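Local coordinates for protein succinate-semialdehyde dehydrogenase (Streptococcus pyogenes MGAS1882, PDB 4OGD) that oxidises succinic semialdehyde to succinate, using NADP+ as the cofactor, as a member of the aldehyde dehydrogenase family, at residues 33-38 with 178-183; 50-55 with 145-150; 56-61 with 172-177; 93-96 with 101-104; 125-130 with 139-144. All blocks are in the same frame, centred on the assembly; numbering follows the deposited sequence.

Interaction 1: residues 33-38 with 178-183; sequences HLLYKK and AGSITN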
# COMPACT_ATOMS: atom_id res chain seq x y z
N HIS A 33 -10.94 10.65 -16.28
CA HIS A 33 -9.56 10.65 -16.76
C HIS A 33 -9.20 12.02 -17.33
O HIS A 33 -8.12 12.56 -17.06
CB HIS A 33 -9.35 9.56 -17.81
CG HIS A 33 -7.97 9.55 -18.41
ND1 HIS A 33 -6.84 9.26 -17.67
CD2 HIS A 33 -7.55 9.81 -19.67
CE1 HIS A 33 -5.78 9.34 -18.46
NE2 HIS A 33 -6.18 9.67 -19.67
N LEU A 34 -10.11 12.59 -18.12
CA LEU A 34 -9.85 13.90 -18.70
C LEU A 34 -9.72 14.97 -17.62
O LEU A 34 -8.93 15.90 -17.74
CB LEU A 34 -10.93 14.27 -19.72
CG LEU A 34 -10.95 13.39 -20.98
CD1 LEU A 34 -12.09 13.82 -21.91
CD2 LEU A 34 -9.62 13.43 -21.72
N LEU A 35 -10.50 14.83 -16.55
CA LEU A 35 -10.43 15.77 -15.44
C LEU A 35 -9.10 15.63 -14.71
O LEU A 35 -8.47 16.63 -14.33
CB LEU A 35 -11.62 15.60 -14.49
CG LEU A 35 -11.74 16.60 -13.33
CD1 LEU A 35 -11.84 18.03 -13.85
CD2 LEU A 35 -12.96 16.28 -12.48
N TYR A 36 -8.65 14.39 -14.52
CA TYR A 36 -7.32 14.15 -13.96
C TYR A 36 -6.26 14.88 -14.80
O TYR A 36 -5.39 15.57 -14.25
CB TYR A 36 -7.00 12.65 -13.89
CG TYR A 36 -5.51 12.42 -13.93
CD1 TYR A 36 -4.73 12.65 -12.80
CD2 TYR A 36 -4.88 12.01 -15.10
CE1 TYR A 36 -3.36 12.47 -12.83
CE2 TYR A 36 -3.50 11.84 -15.14
CZ TYR A 36 -2.75 12.06 -14.00
OH TYR A 36 -1.38 11.90 -14.01
N LYS A 37 -6.33 14.73 -16.12
CA LYS A 37 -5.35 15.35 -17.00
C LYS A 37 -5.43 16.88 -16.96
O LYS A 37 -4.40 17.57 -16.98
CB LYS A 37 -5.53 14.87 -18.44
CG LYS A 37 -5.10 13.43 -18.69
CD LYS A 37 -3.58 13.27 -18.64
CE LYS A 37 -3.14 11.90 -19.13
NZ LYS A 37 -1.63 11.77 -19.18
N LYS A 38 -6.65 17.41 -16.91
CA LYS A 38 -6.85 18.86 -16.79
C LYS A 38 -6.20 19.42 -15.53
O LYS A 38 -5.54 20.46 -15.56
CB LYS A 38 -8.34 19.20 -16.84
CG LYS A 38 -8.67 20.66 -16.51
CD LYS A 38 -10.15 20.93 -16.67
CE LYS A 38 -10.49 22.36 -16.27
NZ LYS A 38 -11.91 22.65 -16.60
N ALA A 178 -17.88 18.47 -12.88
CA ALA A 178 -18.41 17.14 -13.11
C ALA A 178 -17.27 16.15 -13.29
O ALA A 178 -16.34 16.38 -14.09
CB ALA A 178 -19.33 17.13 -14.33
N GLY A 179 -17.33 15.05 -12.55
CA GLY A 179 -16.27 14.06 -12.60
C GLY A 179 -15.42 14.05 -11.34
O GLY A 179 -14.67 13.10 -11.11
N SER A 180 -15.52 15.10 -10.52
CA SER A 180 -14.76 15.14 -9.27
C SER A 180 -15.08 13.91 -8.41
O SER A 180 -14.19 13.26 -7.85
CB SER A 180 -15.03 16.44 -8.49
OG SER A 180 -14.52 17.56 -9.20
N ILE A 181 -16.37 13.60 -8.30
CA ILE A 181 -16.79 12.30 -7.81
C ILE A 181 -18.06 11.88 -8.56
O ILE A 181 -18.93 12.71 -8.84
CB ILE A 181 -16.99 12.27 -6.27
CG1 ILE A 181 -17.20 10.82 -5.78
CG2 ILE A 181 -18.14 13.18 -5.82
CD1 ILE A 181 -17.11 10.67 -4.27
N THR A 182 -18.14 10.61 -8.94
CA THR A 182 -19.33 10.11 -9.61
C THR A 182 -19.77 8.82 -8.96
O THR A 182 -18.98 7.88 -8.80
CB THR A 182 -19.06 9.86 -11.10
OG1 THR A 182 -18.52 11.04 -11.70
CG2 THR A 182 -20.36 9.48 -11.82
N ASN A 183 -21.04 8.77 -8.57
CA ASN A 183 -21.58 7.54 -8.02
C ASN A 183 -21.83 6.52 -9.14
O ASN A 183 -22.32 6.87 -10.22
CB ASN A 183 -22.89 7.82 -7.28
CG ASN A 183 -23.52 6.56 -6.76
OD1 ASN A 183 -22.87 5.78 -6.07
ND2 ASN A 183 -24.77 6.32 -7.14
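Van der Waals packing of one methyl on a peptide backbone makes this contact: CD2 of L35 reaches from the helix 22-41 to the turn at A178, G179 and S180. L35 has its CG anti to the backbone N (chi1 -176°), which sends the isobutyl group out from the helix so that CD2 lies 3.4 Å from S180 N and 3.5 Å from G179 C. L35 CD2 is also 3.7 Å from A178 O and 3.9 Å from S180 OG, so it rests mainly on backbone, with S180 OG the one side-chain atom it nears. G179 has no side chain to hold it off, and its positive phi of 108° suits a residue without a CB.

The turn leads straight into the strand 181-183, an outermost strand, within this chain, of the Rossmann-like sheet that aldehyde dehydrogenases use for the dinucleotide. Helix 22-41 thus packs beside the entrance to that edge strand.

The polar interactions lie to the side, and none crosses between the segments. S180 OG is hydrogen-bonded to E177 O, which ties the turn back on itself, while K38 forms a salt bridge with E177. On another side of the helix, K37 NZ and Y36 OH both meet E408 of the second subunit.

Interaction 2: residues 50-55 with 145-150; sequences AQLHQV and NFIVGN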
# COMPACT_ATOMS: atom_id res chain seq x y z
N ALA A 50 -11.54 25.80 -2.37
CA ALA A 50 -12.77 26.56 -2.13
C ALA A 50 -14.00 25.67 -2.28
O ALA A 50 -14.96 25.80 -1.52
CB ALA A 50 -12.85 27.74 -3.09
N GLN A 51 -13.98 24.80 -3.27
CA GLN A 51 -15.11 23.90 -3.50
C GLN A 51 -15.29 22.91 -2.35
O GLN A 51 -16.41 22.61 -1.96
CB GLN A 51 -14.93 23.16 -4.84
CG GLN A 51 -15.13 24.07 -6.05
CD GLN A 51 -14.39 23.59 -7.28
OE1 GLN A 51 -13.88 22.47 -7.30
NE2 GLN A 51 -14.32 24.43 -8.31
N LEU A 52 -14.18 22.42 -1.79
CA LEU A 52 -14.27 21.52 -0.64
C LEU A 52 -14.79 22.23 0.62
O LEU A 52 -15.58 21.67 1.38
CB LEU A 52 -12.92 20.84 -0.38
CG LEU A 52 -12.92 19.69 0.63
CD1 LEU A 52 -13.93 18.61 0.26
CD2 LEU A 52 -11.51 19.10 0.76
N HIS A 53 -14.36 23.46 0.84
CA HIS A 53 -14.97 24.27 1.88
C HIS A 53 -16.47 24.45 1.64
O HIS A 53 -17.25 24.46 2.59
CB HIS A 53 -14.28 25.63 1.99
CG HIS A 53 -12.98 25.59 2.74
ND1 HIS A 53 -12.87 25.06 4.01
CD2 HIS A 53 -11.74 26.03 2.41
CE1 HIS A 53 -11.62 25.18 4.42
NE2 HIS A 53 -10.92 25.77 3.47
N GLN A 54 -16.89 24.58 0.38
CA GLN A 54 -18.30 24.78 0.06
C GLN A 54 -19.09 23.50 0.30
O GLN A 54 -20.26 23.54 0.69
CB GLN A 54 -18.48 25.31 -1.38
CG GLN A 54 -19.94 25.68 -1.75
CD GLN A 54 -20.54 26.77 -0.86
OE1 GLN A 54 -19.82 27.53 -0.21
NE2 GLN A 54 -21.86 26.85 -0.83
N VAL A 55 -18.44 22.36 0.08
CA VAL A 55 -19.07 21.09 0.43
C VAL A 55 -19.41 21.08 1.92
O VAL A 55 -20.53 20.74 2.30
CB VAL A 55 -18.17 19.87 0.08
CG1 VAL A 55 -18.72 18.61 0.72
CG2 VAL A 55 -18.08 19.70 -1.42
N ASN A 145 -8.30 12.95 -1.75
CA ASN A 145 -8.09 12.72 -3.17
C ASN A 145 -8.51 13.91 -4.04
O ASN A 145 -7.85 14.23 -5.02
CB ASN A 145 -8.74 11.41 -3.62
CG ASN A 145 -7.93 10.20 -3.18
OD1 ASN A 145 -6.84 9.95 -3.70
ND2 ASN A 145 -8.45 9.45 -2.21
N PHE A 146 -9.60 14.56 -3.66
CA PHE A 146 -10.05 15.74 -4.39
C PHE A 146 -9.00 16.84 -4.31
O PHE A 146 -8.67 17.48 -5.32
CB PHE A 146 -11.38 16.20 -3.81
CG PHE A 146 -11.96 17.42 -4.49
CD1 PHE A 146 -12.27 17.39 -5.84
CD2 PHE A 146 -12.23 18.56 -3.75
CE1 PHE A 146 -12.82 18.51 -6.46
CE2 PHE A 146 -12.78 19.68 -4.36
CZ PHE A 146 -13.07 19.65 -5.72
N ILE A 147 -8.44 17.04 -3.12
CA ILE A 147 -7.40 18.04 -2.94
C ILE A 147 -6.15 17.79 -3.82
O ILE A 147 -5.68 18.70 -4.50
CB ILE A 147 -7.02 18.21 -1.45
CG1 ILE A 147 -8.18 18.88 -0.69
CG2 ILE A 147 -5.75 19.02 -1.31
CD1 ILE A 147 -8.58 20.25 -1.26
N VAL A 148 -5.63 16.56 -3.82
CA VAL A 148 -4.44 16.29 -4.65
C VAL A 148 -4.76 16.33 -6.14
O VAL A 148 -3.89 16.62 -6.97
CB VAL A 148 -3.73 14.97 -4.28
CG1 VAL A 148 -4.46 13.77 -4.85
CG2 VAL A 148 -2.29 14.98 -4.80
N GLY A 149 -6.02 16.06 -6.49
CA GLY A 149 -6.43 16.07 -7.88
C GLY A 149 -6.65 14.70 -8.51
O GLY A 149 -6.47 14.54 -9.71
N ASN A 150 -7.04 13.72 -7.70
CA ASN A 150 -7.45 12.41 -8.21
C ASN A 150 -8.97 12.38 -8.26
O ASN A 150 -9.62 12.31 -7.21
CB ASN A 150 -7.02 11.27 -7.26
CG ASN A 150 -5.53 11.04 -7.23
OD1 ASN A 150 -4.82 11.29 -8.20
ND2 ASN A 150 -5.04 10.53 -6.11
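Buried helix-to-helix packing joins L52 and Q51 of the helix 45-61 to F146 and I147 of the helix 136-148, the helix of a beta-alpha-beta unit in the Rossmann-like sheet of this aldehyde dehydrogenase. The two backbones keep their distance, 8.0 Å between L52 CA and I147 CA, and side chains fill the interval.

F146 points its ring at the other helix, its CG anti to the backbone N (chi1 180°). The backbone N of L52 lies near the ring plane, at the rim, and L52 CB approaches F146 CD2 to 4.1 Å. The leucine then divides its work: CB serves the phenylalanine, while CD2 reaches across to the isoleucine, 3.6 Å from I147 CG1, the two side chains crossing at about a right angle. F142, one turn earlier, adds its own ring beside F146.

Just beyond the contact the helix stops in a Schellman motif with G149 as C-prime residue, where N150 N binds N145 O. The side chains repeat the link, N150 ND2 donating to N145 OD1 almost straight (177°).

At the outer end of the ring, the amide oxygen Q51 OE1 sits in the ring plane against the edge, 3.3 Å from F146 CZ.

Interaction 3: residues 56-61 with 172-177; sequences ANILRR and LEAGAE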
# COMPACT_ATOMS: atom_id res chain seq x y z
N ALA A 56 -18.45 21.48 2.74
CA ALA A 56 -18.66 21.58 4.18
C ALA A 56 -19.78 22.57 4.50
O ALA A 56 -20.63 22.32 5.36
CB ALA A 56 -17.37 21.98 4.89
N ASN A 57 -19.78 23.70 3.79
CA ASN A 57 -20.79 24.74 3.97
C ASN A 57 -22.21 24.24 3.69
O ASN A 57 -23.14 24.52 4.45
CB ASN A 57 -20.45 25.92 3.05
CG ASN A 57 -21.20 27.19 3.42
OD1 ASN A 57 -21.81 27.83 2.56
ND2 ASN A 57 -21.14 27.58 4.69
N ILE A 58 -22.37 23.52 2.59
CA ILE A 58 -23.68 22.97 2.23
C ILE A 58 -24.11 21.88 3.21
O ILE A 58 -25.29 21.76 3.54
CB ILE A 58 -23.70 22.45 0.79
CG1 ILE A 58 -23.46 23.60 -0.18
CG2 ILE A 58 -25.02 21.75 0.49
CD1 ILE A 58 -23.13 23.14 -1.60
N LEU A 59 -23.15 21.08 3.67
CA LEU A 59 -23.45 20.09 4.71
C LEU A 59 -23.95 20.76 5.99
O LEU A 59 -24.90 20.26 6.62
CB LEU A 59 -22.23 19.21 4.99
CG LEU A 59 -21.98 18.11 3.96
CD1 LEU A 59 -20.64 17.45 4.25
CD2 LEU A 59 -23.10 17.08 3.98
N ARG A 60 -23.35 21.88 6.37
CA ARG A 60 -23.83 22.65 7.51
C ARG A 60 -25.25 23.15 7.28
O ARG A 60 -26.13 23.00 8.14
CB ARG A 60 -22.93 23.86 7.79
CG ARG A 60 -21.60 23.56 8.46
CD ARG A 60 -20.89 24.87 8.82
NE ARG A 60 -19.67 24.61 9.58
CZ ARG A 60 -18.45 24.51 9.05
NH1 ARG A 60 -18.28 24.67 7.74
NH2 ARG A 60 -17.41 24.26 9.82
N ARG A 61 -25.46 23.77 6.13
CA ARG A 61 -26.75 24.36 5.78
C ARG A 61 -27.87 23.32 5.74
O ARG A 61 -28.99 23.55 6.23
CB ARG A 61 -26.64 25.04 4.40
CG ARG A 61 -27.87 25.88 4.03
CD ARG A 61 -27.80 26.27 2.56
NE ARG A 61 -28.09 25.11 1.72
CZ ARG A 61 -27.72 25.01 0.44
NH1 ARG A 61 -27.03 25.98 -0.13
NH2 ARG A 61 -28.03 23.91 -0.25
N LEU A 172 -21.36 18.39 -6.74
CA LEU A 172 -21.73 19.22 -7.88
C LEU A 172 -22.34 20.54 -7.42
O LEU A 172 -22.02 21.60 -7.96
CB LEU A 172 -22.69 18.46 -8.79
CG LEU A 172 -22.06 17.26 -9.49
CD1 LEU A 172 -23.15 16.36 -10.05
CD2 LEU A 172 -21.12 17.71 -10.60
N GLU A 173 -23.22 20.48 -6.42
CA GLU A 173 -23.84 21.68 -5.87
C GLU A 173 -22.80 22.66 -5.34
O GLU A 173 -22.97 23.88 -5.44
CB GLU A 173 -24.84 21.34 -4.77
CG GLU A 173 -25.69 22.55 -4.33
CD GLU A 173 -26.68 22.23 -3.23
OE1 GLU A 173 -26.75 21.06 -2.80
OE2 GLU A 173 -27.39 23.17 -2.80
N ALA A 174 -21.71 22.12 -4.78
CA ALA A 174 -20.64 22.93 -4.22
C ALA A 174 -19.77 23.60 -5.29
O ALA A 174 -18.88 24.40 -4.97
CB ALA A 174 -19.77 22.09 -3.29
N GLY A 175 -20.02 23.26 -6.55
CA GLY A 175 -19.32 23.91 -7.65
C GLY A 175 -18.16 23.13 -8.25
O GLY A 175 -17.49 23.61 -9.16
N ALA A 176 -17.92 21.92 -7.75
CA ALA A 176 -16.85 21.08 -8.27
C ALA A 176 -17.18 20.65 -9.69
O ALA A 176 -18.35 20.44 -10.02
CB ALA A 176 -16.65 19.86 -7.37
N GLU A 177 -16.16 20.52 -10.53
CA GLU A 177 -16.39 20.12 -11.91
C GLU A 177 -16.96 18.71 -11.95
O GLU A 177 -16.59 17.87 -11.13
CB GLU A 177 -15.10 20.20 -12.73
CG GLU A 177 -15.30 19.81 -14.18
CD GLU A 177 -14.17 20.23 -15.09
OE1 GLU A 177 -13.37 21.11 -14.70
OE2 GLU A 177 -14.09 19.67 -16.21
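E173 OE2 receives the NH2 group of R61 at 2.7 Å, a salt bridge whose hydrogen bond is fairly straight at 162°. The oxygen lies in the plane of the guanidinium, at its edge, whereas the arginine nitrogen comes to the syn side of the carboxylate but 32° out of its plane. OE2 alone carries the bond across the segments, for E173 OE1 is 4.0 Å from R61 NH2, and the two flat groups are turned well away from coplanar. Their chains arrive from opposite directions: E173 is extended, while R61 bends at chi3 to bring its head round.

Beneath the ion pair lies I58. Its CG2 branch is 3.8 Å from E173 OE1, and its other branch ends in CD1, which packs along the glutamate's aliphatic stem, 3.8 Å from E173 CG. I58 CD1 also lies 3.6 Å from A174 CA. A solvent-facing charge pair thus overlies a buried apolar patch. G175, with positive phi, closes that helix end in a Schellman motif.

A surface salt bridge over apolar packing joins the last turn of helix 45-61 to the end of helix 161-173, with Y66 of helix 63-74 touching E173 and the helix 78-103 lying against A56 and L59.

Interaction 4: residues 93-96 with 101-104; sequences DYYA and EFLM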
# COMPACT_ATOMS: atom_id res chain seq x y z
N ASP A 93 -13.26 20.53 5.70
CA ASP A 93 -12.55 21.76 6.05
C ASP A 93 -11.08 21.48 6.36
O ASP A 93 -10.20 22.24 5.97
CB ASP A 93 -13.22 22.48 7.23
CG ASP A 93 -14.44 23.29 6.82
OD1 ASP A 93 -14.51 23.78 5.66
OD2 ASP A 93 -15.32 23.45 7.68
N TYR A 94 -10.82 20.37 7.06
CA TYR A 94 -9.45 19.97 7.39
C TYR A 94 -8.57 19.85 6.15
O TYR A 94 -7.52 20.48 6.08
CB TYR A 94 -9.48 18.65 8.16
CG TYR A 94 -8.13 18.04 8.51
CD1 TYR A 94 -7.61 16.99 7.77
CD2 TYR A 94 -7.40 18.49 9.62
CE1 TYR A 94 -6.39 16.42 8.09
CE2 TYR A 94 -6.19 17.92 9.95
CZ TYR A 94 -5.69 16.88 9.19
OH TYR A 94 -4.48 16.32 9.54
N TYR A 95 -8.99 19.06 5.17
CA TYR A 95 -8.13 18.83 4.02
C TYR A 95 -8.00 20.07 3.13
O TYR A 95 -6.95 20.30 2.53
CB TYR A 95 -8.58 17.59 3.24
CG TYR A 95 -8.10 16.33 3.91
CD1 TYR A 95 -6.74 16.03 3.94
CD2 TYR A 95 -8.98 15.45 4.52
CE1 TYR A 95 -6.27 14.89 4.56
CE2 TYR A 95 -8.53 14.31 5.15
CZ TYR A 95 -7.18 14.03 5.16
OH TYR A 95 -6.70 12.90 5.78
N ALA A 96 -9.04 20.88 3.07
CA ALA A 96 -8.93 22.16 2.38
C ALA A 96 -7.94 23.09 3.08
O ALA A 96 -7.14 23.78 2.43
CB ALA A 96 -10.30 22.81 2.23
N GLU A 101 0.14 22.80 2.97
CA GLU A 101 1.14 22.12 3.78
C GLU A 101 1.35 20.67 3.32
O GLU A 101 2.48 20.18 3.24
CB GLU A 101 0.73 22.14 5.25
CG GLU A 101 1.69 21.34 6.14
CD GLU A 101 1.20 21.20 7.57
OE1 GLU A 101 0.41 22.06 8.01
OE2 GLU A 101 1.60 20.24 8.25
N PHE A 102 0.25 19.99 3.03
CA PHE A 102 0.31 18.58 2.68
C PHE A 102 0.85 18.34 1.27
O PHE A 102 1.33 17.25 0.96
CB PHE A 102 -1.06 17.92 2.83
CG PHE A 102 -1.49 17.69 4.26
CD1 PHE A 102 -0.67 18.08 5.33
CD2 PHE A 102 -2.70 17.08 4.53
CE1 PHE A 102 -1.08 17.85 6.64
CE2 PHE A 102 -3.11 16.85 5.84
CZ PHE A 102 -2.29 17.23 6.89
N LEU A 103 0.76 19.36 0.42
CA LEU A 103 1.21 19.25 -0.98
C LEU A 103 2.60 19.82 -1.22
O LEU A 103 3.14 19.71 -2.32
CB LEU A 103 0.21 19.94 -1.90
CG LEU A 103 -1.08 19.19 -2.18
CD1 LEU A 103 -2.11 20.09 -2.85
CD2 LEU A 103 -0.76 17.99 -3.07
N MET A 104 3.19 20.43 -0.19
CA MET A 104 4.51 21.03 -0.31
C MET A 104 5.57 20.02 -0.76
O MET A 104 5.54 18.86 -0.37
CB MET A 104 4.92 21.64 1.03
CG MET A 104 6.04 22.66 0.95
SD MET A 104 6.42 23.32 2.58
CE MET A 104 5.07 22.66 3.55
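Residues 93-96 and 101-104 both lie on one long helix, 78-103, and the CA atoms of Y95 and F102 stand 8.6 Å apart, a shorter spacing than seven residues of straight alpha-helix would give. Seven residues make close to two helical turns, which returns F102 to roughly the side of the helix that carries Y95. M104, two residues beyond F102, already has non-helical backbone angles.

F102 reaches back along the helix, its CG anti to the carbonyl carbon (chi1 -74°), and its ring meets both tyrosines at its edge. Y94 OH lies in the plane of that ring, 3.6 Å from F102 CZ, and Y95 CE1 is likewise near the plane, 3.9 Å from F102 CE2. The Y94 and F102 rings form an oblique aromatic pair, centroids 6.0 Å apart and planes at 69°. The tyrosines also meet one another: Y94 CD1 stands 3.7 Å above the centre of the Y95 ring.

Three aromatic side chains of helix 78-103 thus pack together between helix 136-148 and the loop carrying F443, among the helices around the Rossmann-like sheet of the aldehyde dehydrogenase fold. Helix 136-148 flanks them through A143 and P144, which touch Y95, and L52 of helix 45-61 joins them. From the loop side, F443 brings its ring to F102, and the hydroxyl of Y95 is hydrogen-bonded to the carbonyl oxygen of S439.

Interaction 5: residues 125-130 with 139-144; sequences ILAVEP and MRVFAP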
# COMPACT_ATOMS: atom_id res chain seq x y z
N ILE A 125 -9.52 7.29 -8.93
CA ILE A 125 -9.54 6.36 -7.80
C ILE A 125 -10.93 5.76 -7.65
O ILE A 125 -11.92 6.50 -7.63
CB ILE A 125 -9.16 7.08 -6.50
CG1 ILE A 125 -7.76 7.69 -6.61
CG2 ILE A 125 -9.25 6.13 -5.31
CD1 ILE A 125 -6.68 6.67 -6.90
N LEU A 126 -11.01 4.43 -7.57
CA LEU A 126 -12.26 3.77 -7.21
C LEU A 126 -12.37 3.63 -5.70
O LEU A 126 -11.51 3.03 -5.05
CB LEU A 126 -12.34 2.37 -7.84
CG LEU A 126 -13.48 1.50 -7.31
CD1 LEU A 126 -14.86 2.07 -7.63
CD2 LEU A 126 -13.37 0.07 -7.83
N ALA A 127 -13.43 4.20 -5.14
CA ALA A 127 -13.74 4.04 -3.73
C ALA A 127 -14.90 3.07 -3.59
O ALA A 127 -15.93 3.23 -4.25
CB ALA A 127 -14.08 5.39 -3.09
N VAL A 128 -14.72 2.05 -2.76
CA VAL A 128 -15.79 1.10 -2.47
C VAL A 128 -16.12 1.28 -1.00
O VAL A 128 -15.28 1.04 -0.14
CB VAL A 128 -15.36 -0.35 -2.75
CG1 VAL A 128 -16.51 -1.31 -2.48
CG2 VAL A 128 -14.87 -0.49 -4.19
N GLU A 129 -17.33 1.76 -0.71
CA GLU A 129 -17.70 2.19 0.64
C GLU A 129 -18.95 1.48 1.15
O GLU A 129 -19.78 1.01 0.36
CB GLU A 129 -17.87 3.72 0.67
CG GLU A 129 -16.63 4.49 0.17
CD GLU A 129 -15.35 4.17 0.95
OE1 GLU A 129 -15.45 3.76 2.12
OE2 GLU A 129 -14.24 4.35 0.38
N PRO A 130 -19.09 1.38 2.48
CA PRO A 130 -20.12 0.54 3.09
C PRO A 130 -21.26 1.34 3.73
O PRO A 130 -21.18 2.56 3.88
CB PRO A 130 -19.33 -0.19 4.17
CG PRO A 130 -18.41 0.88 4.69
CD PRO A 130 -18.07 1.76 3.48
N MET A 139 -16.30 10.61 2.77
CA MET A 139 -15.56 11.85 2.98
C MET A 139 -14.10 11.58 3.34
O MET A 139 -13.21 12.33 2.93
CB MET A 139 -16.24 12.72 4.04
CG MET A 139 -15.65 14.14 4.12
SD MET A 139 -15.92 15.07 2.60
CE MET A 139 -17.56 15.69 2.95
N ARG A 140 -13.86 10.49 4.07
CA ARG A 140 -12.50 10.14 4.48
C ARG A 140 -11.57 10.00 3.28
O ARG A 140 -10.37 10.28 3.39
CB ARG A 140 -12.47 8.84 5.30
CG ARG A 140 -12.95 9.02 6.74
CD ARG A 140 -12.39 7.99 7.72
NE ARG A 140 -12.23 6.65 7.17
CZ ARG A 140 -12.36 5.53 7.87
NH1 ARG A 140 -12.68 5.56 9.16
NH2 ARG A 140 -12.19 4.36 7.27
N VAL A 141 -12.10 9.55 2.16
CA VAL A 141 -11.28 9.36 0.97
C VAL A 141 -11.52 10.41 -0.11
O VAL A 141 -10.58 10.75 -0.84
CB VAL A 141 -11.40 7.94 0.38
CG1 VAL A 141 -10.85 6.94 1.36
CG2 VAL A 141 -12.83 7.60 0.03
N PHE A 142 -12.74 10.93 -0.22
CA PHE A 142 -12.98 11.98 -1.21
C PHE A 142 -12.18 13.25 -0.90
O PHE A 142 -11.56 13.82 -1.80
CB PHE A 142 -14.47 12.32 -1.33
CG PHE A 142 -14.73 13.54 -2.15
CD1 PHE A 142 -14.54 13.51 -3.53
CD2 PHE A 142 -15.12 14.73 -1.55
CE1 PHE A 142 -14.75 14.65 -4.30
CE2 PHE A 142 -15.32 15.88 -2.32
CZ PHE A 142 -15.15 15.83 -3.68
N ALA A 143 -12.20 13.70 0.36
CA ALA A 143 -11.55 14.97 0.70
C ALA A 143 -10.06 15.01 0.31
O ALA A 143 -9.64 15.92 -0.41
CB ALA A 143 -11.75 15.33 2.18
N PRO A 144 -9.26 14.01 0.75
CA PRO A 144 -7.84 14.11 0.37
C PRO A 144 -7.58 13.88 -1.13
O PRO A 144 -6.73 14.54 -1.71
CB PRO A 144 -7.18 13.01 1.21
CG PRO A 144 -8.28 12.03 1.48
CD PRO A 144 -9.50 12.88 1.67
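V141 CG2 is the meeting point, a methyl touched by E129 OE2 at 3.6 Å and by A127 CB at 4.0 Å. The nearer approach is the polar one. E129 folds back at chi2 (-58°), which brings its carboxylate toward the helix from the opposite direction to V141, and only OE2 meets the valine. OE1 has a weak hydrogen bond to T206 OG1, and the nearest charged neighbour here, R140 NH2, stays 6.1 Å from it.

The longer approach, from A127, is purely hydrocarbon: its CB points at the helix 136-148 where A127 CA and V141 CA are 7.5 Å apart. V141 has CG1 anti to its carbonyl carbon, and CG2, between the backbone N and that carbon, is the branch that meets the strand. M152 of the next strand touches both A127 and V141. The contact is loose in that a single methyl and a small area serve it, yet all three residues are buried and no side of it faces solvent.

Strand, helix and the following strand 152-155 form a right-handed beta-alpha-beta crossover of the Rossmann-like sheet. With no hydrogen bond between the two segments, van der Waals packing joins them, and a carboxylate oxygen set against a methyl probably gains little electrostatic stabilisation there, its polar partner being T206 through OE1.

All five contacts gather in the half of the chain built round the sheet containing strands 124-128, 152-155 and 181-183. Interactions 2 and 3 share helix 45-61, their centres about 10 Å apart, and interactions 2 and 5 share helix 136-148. Interactions 1 and 5 reach the same sheet, about 14 Å apart between centres. Along the chain, interaction 1 encloses the other four, interactions 2 and 3 alternate their segments, and interaction 4 closes before interaction 5 opens. Interactions 1 and 4 do not touch, their centres about 20 Å apart. N-terminal helices are thereby packed against a sheet built from later sequence, so segments up to about 140 residues apart meet around one sheet.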